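Local coordinates for acyl-CoA dehydrogenase (Bacillus anthracis, PDB 3OWA), which probably catalyses the FAD-dependent alpha,beta-dehydrogenation of acyl-CoA thioesters, as in other acyl-CoA dehydrogenases, at residues 149-154 and 197-202; 363-368 and 409-414. All blocks are in the same frame, centred on the assembly; numbering follows the deposited sequence.

Contact 1: 149-154 and 197-202; sequences AAYALT and IVYAKI. With FAD (flavin-adenine dinucleotide), chain E.
Tyr151 and Tyr199 meet through their hydroxyls, OH to OH at 2.6 Å, from neighbouring parallel strands. Tyr151 has CG anti to the backbone N (chi1 -174°), which raises its ring off the sheet and leans it in the strand direction, past Ile197 to Tyr199. Followed outward, CB leaves on the same sheet face as the side chain of its bridge partner Ile197; CD1 lies 3.9 Å from CB of Ile197, and CD2 passes the flavin O2 on the other flank of the ring. Farther out, CE1 and CZ receive the edge of Tyr199, CZ lying 3.4 Å from CE2 of that ring. The two rings form an offset edge-to-face pair with planes at 81°, Tyr199 supplying the edge and Tyr151 the face, and the tip OH then closes the hydrogen bond. Leu153 packs on Tyr199 from a different direction, laying CD1 over one face of the ring in a CH-pi contact.

These strands belong to the beta domain in the middle of the acyl-CoA dehydrogenase fold. Their parallel ladder runs from Ile197 N to Ala150 O, from Ala152 N to Ile197 O (2.7 Å) and from Tyr199 N to Ala152 O, while Ala152 CB and Val198 CG2 touch on the face away from the tyrosines. Helix 257-293 packs against both tyrosines through Ala261.

From Tyr151 onward, segment 149-154 also reads the pyrimidine part of the isoalloxazine. Tyr151 O accepts from flavin N3 (2.8 Å), and the backbone N atoms of Leu153 and Thr154 both donate to flavin O2. With its OG1 beside the backbone N (chi1 -54°), Thr154 donates to flavin N1 at 2.7 Å.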
loop_
_atom_site.group_PDB
_atom_site.type_symbol
_atom_site.label_atom_id
_atom_site.label_comp_id
_atom_site.label_asym_id
_atom_site.label_seq_id
_atom_site.Cartn_x
_atom_site.Cartn_y
_atom_site.Cartn_z
ATOM N N ALA A 149 -1.570 32.364 -3.013
ATOM C CA ALA A 149 -0.209 32.126 -2.478
ATOM C C ALA A 149 0.364 30.708 -2.750
ATOM O O ALA A 149 -0.381 29.720 -2.972
ATOM C CB ALA A 149 -0.222 32.406 -0.963
ATOM N N ALA A 150 1.690 30.612 -2.665
ATOM C CA ALA A 150 2.407 29.352 -2.783
ATOM C C ALA A 150 3.602 29.450 -1.839
ATOM O O ALA A 150 4.020 30.545 -1.426
ATOM C CB ALA A 150 2.890 29.154 -4.213
ATOM N N TYR A 151 4.187 28.297 -1.536
ATOM C CA TYR A 151 5.300 28.202 -0.598
ATOM C C TYR A 151 6.459 27.499 -1.301
ATOM O O TYR A 151 6.293 26.384 -1.810
ATOM C CB TYR A 151 4.823 27.337 0.552
ATOM C CG TYR A 151 5.751 27.204 1.735
ATOM C CD1 TYR A 151 5.944 28.272 2.616
ATOM C CD2 TYR A 151 6.393 25.987 2.014
ATOM C CE1 TYR A 151 6.755 28.124 3.764
ATOM C CE2 TYR A 151 7.219 25.844 3.158
ATOM C CZ TYR A 151 7.389 26.929 4.016
ATOM O OH TYR A 151 8.190 26.795 5.139
ATOM N N ALA A 152 7.636 28.110 -1.313
ATOM C CA ALA A 152 8.723 27.623 -2.176
ATOM C C ALA A 152 9.992 27.390 -1.332
ATOM O O ALA A 152 10.844 28.302 -1.158
ATOM C CB ALA A 152 9.001 28.617 -3.288
ATOM N N LEU A 153 10.118 26.174 -0.811
ATOM C CA LEU A 153 11.249 25.781 0.020
ATOM C C LEU A 153 12.140 24.736 -0.679
ATOM O O LEU A 153 13.348 24.892 -0.767
ATOM C CB LEU A 153 10.740 25.210 1.324
ATOM C CG LEU A 153 11.742 24.605 2.341
ATOM C CD1 LEU A 153 12.853 25.575 2.707
ATOM C CD2 LEU A 153 11.004 24.104 3.601
ATOM N N THR A 154 11.528 23.651 -1.137
ATOM C CA THR A 154 12.231 22.548 -1.775
ATOM C C THR A 154 13.033 22.925 -3.009
ATOM O O THR A 154 12.645 23.808 -3.774
ATOM C CB THR A 154 11.235 21.474 -2.148
ATOM O OG1 THR A 154 10.479 21.114 -0.979
ATOM C CG2 THR A 154 11.899 20.256 -2.690
ATOM N N ILE A 197 6.294 32.464 -1.019
ATOM C CA ILE A 197 7.174 32.560 0.142
ATOM C C ILE A 197 8.406 31.763 -0.237
ATOM O O ILE A 197 8.332 30.565 -0.327
ATOM C CB ILE A 197 6.548 31.932 1.395
ATOM C CG1 ILE A 197 5.150 32.547 1.669
ATOM C CG2 ILE A 197 7.540 32.075 2.643
ATOM C CD1 ILE A 197 5.101 34.079 1.860
ATOM N N VAL A 198 9.501 32.443 -0.530
ATOM C CA VAL A 198 10.696 31.780 -1.056
ATOM C C VAL A 198 11.840 31.781 -0.023
ATOM O O VAL A 198 12.136 32.799 0.581
ATOM C CB VAL A 198 11.199 32.543 -2.285
ATOM C CG1 VAL A 198 12.488 31.926 -2.811
ATOM C CG2 VAL A 198 10.080 32.628 -3.390
ATOM N N TYR A 199 12.538 30.665 0.137
ATOM C CA TYR A 199 13.672 30.627 1.052
ATOM C C TYR A 199 14.937 30.649 0.246
ATOM O O TYR A 199 15.020 29.951 -0.774
ATOM C CB TYR A 199 13.633 29.311 1.819
ATOM C CG TYR A 199 12.558 29.254 2.860
ATOM C CD1 TYR A 199 12.833 29.613 4.194
ATOM C CD2 TYR A 199 11.279 28.801 2.545
ATOM C CE1 TYR A 199 11.845 29.521 5.183
ATOM C CE2 TYR A 199 10.289 28.719 3.534
ATOM C CZ TYR A 199 10.570 29.068 4.834
ATOM O OH TYR A 199 9.554 28.935 5.789
ATOM N N ALA A 200 15.927 31.447 0.687
ATOM C CA ALA A 200 17.184 31.613 -0.043
ATOM C C ALA A 200 18.260 31.975 0.973
ATOM O O ALA A 200 17.930 32.436 2.061
ATOM C CB ALA A 200 17.080 32.726 -1.085
ATOM N N LYS A 201 19.525 31.778 0.628
ATOM C CA LYS A 201 20.605 32.136 1.548
ATOM C C LYS A 201 21.236 33.469 1.160
ATOM O O LYS A 201 21.846 33.574 0.103
ATOM C CB LYS A 201 21.668 31.033 1.641
ATOM C CG LYS A 201 21.139 29.761 2.258
ATOM C CD LYS A 201 22.227 28.683 2.341
ATOM C CE LYS A 201 21.660 27.438 3.030
ATOM N NZ LYS A 201 22.740 26.398 3.213
ATOM N N ILE A 202 21.058 34.481 2.020
ATOM C CA ILE A 202 21.676 35.803 1.819
ATOM C C ILE A 202 23.189 35.661 1.799
ATOM O O ILE A 202 23.734 35.061 2.692
ATOM C CB ILE A 202 21.194 36.823 2.861
ATOM C CG1 ILE A 202 19.700 37.089 2.619
ATOM C CG2 ILE A 202 22.035 38.135 2.773
ATOM C CD1 ILE A 202 18.962 37.800 3.723
HETATM P PA FAD E . 14.475 13.012 -0.309
HETATM O O1A FAD E . 15.532 12.899 -1.378
HETATM O O2A FAD E . 14.686 14.068 0.714
HETATM O O5B FAD E . 14.240 11.620 0.398
HETATM C C5B FAD E . 14.341 10.384 -0.265
HETATM C C4B FAD E . 14.202 9.231 0.719
HETATM O O4B FAD E . 15.268 9.252 1.682
HETATM C C3B FAD E . 12.888 9.325 1.487
HETATM O O3B FAD E . 12.368 8.032 1.794
HETATM C C2B FAD E . 13.343 9.946 2.783
HETATM O O2B FAD E . 12.496 9.640 3.848
HETATM C C1B FAD E . 14.696 9.309 2.970
HETATM N N9A FAD E . 15.535 10.120 3.857
HETATM C C8A FAD E . 15.934 11.419 3.677
HETATM N N7A FAD E . 16.700 11.802 4.714
HETATM C C5A FAD E . 16.824 10.755 5.550
HETATM C C6A FAD E . 17.516 10.578 6.773
HETATM N N6A FAD E . 18.308 11.535 7.273
HETATM N N1A FAD E . 17.428 9.359 7.397
HETATM C C2A FAD E . 16.692 8.323 6.842
HETATM N N3A FAD E . 16.040 8.484 5.623
HETATM C C4A FAD E . 16.091 9.684 5.001
HETATM N N1 FAD E . 7.825 21.658 -1.342
HETATM C C2 FAD E . 7.559 22.981 -1.070
HETATM O O2 FAD E . 8.324 23.631 -0.392
HETATM N N3 FAD E . 6.428 23.614 -1.546
HETATM C C4 FAD E . 5.536 22.957 -2.331
HETATM O O4 FAD E . 4.530 23.573 -2.717
HETATM C C4X FAD E . 5.784 21.609 -2.613
HETATM N N5 FAD E . 4.911 20.926 -3.436
HETATM C C5X FAD E . 5.171 19.608 -3.781
HETATM C C6 FAD E . 4.264 18.949 -4.619
HETATM C C7 FAD E . 4.526 17.637 -4.999
HETATM C C7M FAD E . 3.558 16.924 -5.920
HETATM C C8 FAD E . 5.700 17.014 -4.519
HETATM C C8M FAD E . 6.073 15.605 -4.848
HETATM C C9 FAD E . 6.567 17.662 -3.646
HETATM C C9A FAD E . 6.323 18.961 -3.272
HETATM N N10 FAD E . 7.183 19.614 -2.403
HETATM C C10 FAD E . 6.940 20.951 -2.117
HETATM C "C1'" FAD E . 8.470 18.959 -1.919
HETATM C "C2'" FAD E . 8.256 17.739 -1.017
HETATM O "O2'" FAD E . 7.471 17.935 0.138
HETATM C "C3'" FAD E . 9.621 16.776 -0.948
HETATM O "O3'" FAD E . 9.334 15.807 -1.894
HETATM C "C4'" FAD E . 9.884 16.240 0.231
HETATM O "O4'" FAD E . 10.013 17.330 1.142
HETATM C "C5'" FAD E . 10.978 15.182 0.377
HETATM O "O5'" FAD E . 12.031 15.539 -0.480
HETATM P P FAD E . 12.571 14.622 -1.650
HETATM O O1P FAD E . 11.376 14.315 -2.524
HETATM O O2P FAD E . 13.699 15.323 -2.352
HETATM O O3P FAD E . 13.015 13.239 -0.993
#

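Contact 2: 363-368 and 409-414; sequences LNKVFG and GTNEIN. With FAD (flavin-adenine dinucleotide), chain E.
The ammonium NZ of Lys365 is gripped by several oxygens around the start of helix 411-427: it donates to Gly409 O at 2.7 Å and to Asn411 OD1 at 2.8 Å, with a further hydrogen bond to Phe407 O. The bond to Gly409 runs nearly along the C=O axis, whereas NZ stands 29° out of the amide plane of Asn411. A bend at chi2 (-93°) followed by an extended tail brings the lysine from helix 358-383 across to this turn. Beside it, Val366 slides past Asn411 and Asn414 in the opposite direction, CG2 packing 3.5 Å from Asn414 CB. The other end of the Asn411 amide, ND2, is held by Ser369.

Thr410 is the N-cap of helix 411-427; its OG1 accepts from Ile413 N and donates to the adenosine ribose O2B of FAD at 2.7 Å. The ribose hydroxyl O2B in turn donates to Glu412 OE2, whose carboxylate also meets Lys310 and Gln381 of the second subunit. One buried lysine thus ties backbone carbonyls of the turn to the side-chain amide of Asn411 at the start of the cofactor-binding helix, and its charge is probably stabilised by these oxygens.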
loop_
_atom_site.group_PDB
_atom_site.type_symbol
_atom_site.label_atom_id
_atom_site.label_comp_id
_atom_site.label_asym_id
_atom_site.label_seq_id
_atom_site.Cartn_x
_atom_site.Cartn_y
_atom_site.Cartn_z
ATOM N N LEU A 363 2.882 12.922 14.746
ATOM C CA LEU A 363 2.099 11.685 14.875
ATOM C C LEU A 363 0.850 11.672 14.000
ATOM O O LEU A 363 0.552 10.652 13.397
ATOM C CB LEU A 363 1.699 11.377 16.332
ATOM C CG LEU A 363 2.817 11.316 17.389
ATOM C CD1 LEU A 363 2.202 11.115 18.777
ATOM C CD2 LEU A 363 3.888 10.256 17.058
ATOM N N ASN A 364 0.101 12.764 13.995
ATOM C CA ASN A 364 -1.133 12.873 13.204
ATOM C C ASN A 364 -0.821 12.737 11.738
ATOM O O ASN A 364 -1.525 12.047 10.994
ATOM C CB ASN A 364 -1.784 14.239 13.405
ATOM C CG ASN A 364 -2.510 14.385 14.743
ATOM O OD1 ASN A 364 -2.791 13.414 15.470
ATOM N ND2 ASN A 364 -2.830 15.617 15.059
ATOM N N LYS A 365 0.250 13.385 11.307
ATOM C CA LYS A 365 0.601 13.344 9.919
ATOM C C LYS A 365 0.927 11.919 9.449
ATOM O O LYS A 365 0.422 11.479 8.406
ATOM C CB LYS A 365 1.748 14.311 9.621
ATOM C CG LYS A 365 2.010 14.517 8.132
ATOM C CD LYS A 365 3.059 13.581 7.594
ATOM C CE LYS A 365 3.099 13.651 6.105
ATOM N NZ LYS A 365 4.215 12.852 5.492
ATOM N N VAL A 366 1.775 11.211 10.206
ATOM C CA VAL A 366 2.157 9.871 9.840
ATOM C C VAL A 366 0.973 8.937 10.004
ATOM O O VAL A 366 0.677 8.108 9.127
ATOM C CB VAL A 366 3.338 9.324 10.713
ATOM C CG1 VAL A 366 3.597 7.833 10.358
ATOM C CG2 VAL A 366 4.587 10.163 10.523
ATOM N N PHE A 367 0.265 9.066 11.120
ATOM C CA PHE A 367 -0.819 8.115 11.379
ATOM C C PHE A 367 -1.949 8.320 10.380
ATOM O O PHE A 367 -2.455 7.359 9.825
ATOM C CB PHE A 367 -1.342 8.272 12.799
ATOM C CG PHE A 367 -2.305 7.206 13.216
ATOM C CD1 PHE A 367 -1.844 6.002 13.715
ATOM C CD2 PHE A 367 -3.677 7.432 13.174
ATOM C CE1 PHE A 367 -2.734 5.009 14.121
ATOM C CE2 PHE A 367 -4.577 6.448 13.561
ATOM C CZ PHE A 367 -4.115 5.235 14.045
ATOM N N GLY A 368 -2.324 9.573 10.139
ATOM C CA GLY A 368 -3.396 9.877 9.170
ATOM C C GLY A 368 -3.054 9.439 7.754
ATOM O O GLY A 368 -3.871 8.840 7.051
ATOM N N GLY A 409 7.353 16.552 5.192
ATOM C CA GLY A 409 8.332 15.669 5.867
ATOM C C GLY A 409 7.915 14.241 5.521
ATOM O O GLY A 409 6.745 13.870 5.707
ATOM N N THR A 410 8.832 13.438 4.968
ATOM C CA THR A 410 8.480 12.046 4.648
ATOM C C THR A 410 8.106 11.394 5.969
ATOM O O THR A 410 8.573 11.836 7.023
ATOM C CB THR A 410 9.641 11.307 4.063
ATOM O OG1 THR A 410 10.701 11.310 5.026
ATOM C CG2 THR A 410 10.159 12.037 2.783
ATOM N N ASN A 411 7.290 10.340 5.948
ATOM C CA ASN A 411 6.992 9.685 7.195
ATOM C C ASN A 411 8.242 9.158 7.925
ATOM O O ASN A 411 8.246 9.037 9.160
ATOM C CB ASN A 411 5.968 8.584 6.987
ATOM C CG ASN A 411 4.593 9.152 6.710
ATOM O OD1 ASN A 411 4.410 10.375 6.747
ATOM N ND2 ASN A 411 3.621 8.294 6.458
ATOM N N GLU A 412 9.310 8.870 7.187
ATOM C CA GLU A 412 10.556 8.443 7.868
ATOM C C GLU A 412 11.088 9.593 8.737
ATOM O O GLU A 412 11.489 9.392 9.889
ATOM C CB GLU A 412 11.654 8.062 6.853
ATOM C CG GLU A 412 11.345 6.765 6.053
ATOM C CD GLU A 412 10.148 6.919 5.099
ATOM O OE1 GLU A 412 9.259 6.027 5.093
ATOM O OE2 GLU A 412 10.104 7.946 4.365
ATOM N N ILE A 413 11.159 10.789 8.151
ATOM C CA ILE A 413 11.734 11.913 8.866
ATOM C C ILE A 413 10.842 12.261 10.069
ATOM O O ILE A 413 11.338 12.484 11.184
ATOM C CB ILE A 413 11.938 13.141 7.919
ATOM C CG1 ILE A 413 13.120 12.897 6.962
ATOM C CG2 ILE A 413 12.087 14.440 8.731
ATOM C CD1 ILE A 413 14.494 12.859 7.629
ATOM N N ASN A 414 9.530 12.304 9.827
ATOM C CA ASN A 414 8.549 12.524 10.892
ATOM C C ASN A 414 8.656 11.521 12.032
ATOM O O ASN A 414 8.461 11.897 13.183
ATOM C CB ASN A 414 7.142 12.478 10.338
ATOM C CG ASN A 414 6.680 13.816 9.811
ATOM O OD1 ASN A 414 6.712 14.073 8.620
ATOM N ND2 ASN A 414 6.239 14.677 10.713
HETATM P PA FAD E . 14.475 13.012 -0.309
HETATM O O1A FAD E . 15.532 12.899 -1.378
HETATM O O2A FAD E . 14.686 14.068 0.714
HETATM O O5B FAD E . 14.240 11.620 0.398
HETATM C C5B FAD E . 14.341 10.384 -0.265
HETATM C C4B FAD E . 14.202 9.231 0.719
HETATM O O4B FAD E . 15.268 9.252 1.682
HETATM C C3B FAD E . 12.888 9.325 1.487
HETATM O O3B FAD E . 12.368 8.032 1.794
HETATM C C2B FAD E . 13.343 9.946 2.783
HETATM O O2B FAD E . 12.496 9.640 3.848
HETATM C C1B FAD E . 14.696 9.309 2.970
HETATM N N9A FAD E . 15.535 10.120 3.857
HETATM C C8A FAD E . 15.934 11.419 3.677
HETATM N N7A FAD E . 16.700 11.802 4.714
HETATM C C5A FAD E . 16.824 10.755 5.550
HETATM C C6A FAD E . 17.516 10.578 6.773
HETATM N N6A FAD E . 18.308 11.535 7.273
HETATM N N1A FAD E . 17.428 9.359 7.397
HETATM C C2A FAD E . 16.692 8.323 6.842
HETATM N N3A FAD E . 16.040 8.484 5.623
HETATM C C4A FAD E . 16.091 9.684 5.001
HETATM N N1 FAD E . 7.825 21.658 -1.342
HETATM C C2 FAD E . 7.559 22.981 -1.070
HETATM O O2 FAD E . 8.324 23.631 -0.392
HETATM N N3 FAD E . 6.428 23.614 -1.546
HETATM C C4 FAD E . 5.536 22.957 -2.331
HETATM O O4 FAD E . 4.530 23.573 -2.717
HETATM C C4X FAD E . 5.784 21.609 -2.613
HETATM N N5 FAD E . 4.911 20.926 -3.436
HETATM C C5X FAD E . 5.171 19.608 -3.781
HETATM C C6 FAD E . 4.264 18.949 -4.619
HETATM C C7 FAD E . 4.526 17.637 -4.999
HETATM C C7M FAD E . 3.558 16.924 -5.920
HETATM C C8 FAD E . 5.700 17.014 -4.519
HETATM C C8M FAD E . 6.073 15.605 -4.848
HETATM C C9 FAD E . 6.567 17.662 -3.646
HETATM C C9A FAD E . 6.323 18.961 -3.272
HETATM N N10 FAD E . 7.183 19.614 -2.403
HETATM C C10 FAD E . 6.940 20.951 -2.117
HETATM C "C1'" FAD E . 8.470 18.959 -1.919
HETATM C "C2'" FAD E . 8.256 17.739 -1.017
HETATM O "O2'" FAD E . 7.471 17.935 0.138
HETATM C "C3'" FAD E . 9.621 16.776 -0.948
HETATM O "O3'" FAD E . 9.334 15.807 -1.894
HETATM C "C4'" FAD E . 9.884 16.240 0.231
HETATM O "O4'" FAD E . 10.013 17.330 1.142
HETATM C "C5'" FAD E . 10.978 15.182 0.377
HETATM O "O5'" FAD E . 12.031 15.539 -0.480
HETATM P P FAD E . 12.571 14.622 -1.650
HETATM O O1P FAD E . 11.376 14.315 -2.524
HETATM O O2P FAD E . 13.699 15.323 -2.352
HETATM O O3P FAD E . 13.015 13.239 -0.993
#

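In the fold
Both contacts are buried and both reach the same FAD, at different parts of the cofactor: contact 1 serves the isoalloxazine, contact 2 the adenosine side. They share no element and do not touch, their centres lying about 22 Å apart. Contact 1 sits in the beta domain, away from the chain centre, and combines backbone pairing with aromatic packing; contact 2 joins two helices of the C-terminal domain near that centre, through a lysine bonded to oxygens of the turn, with Val366 packed beside it. Helix 257-293 borders both, packing on the tyrosines of one and on Lys365 of the other. The second subunit comes within reach of contact 2 alone, although it also supplies FAD with Gln381, Gly385 and Arg294.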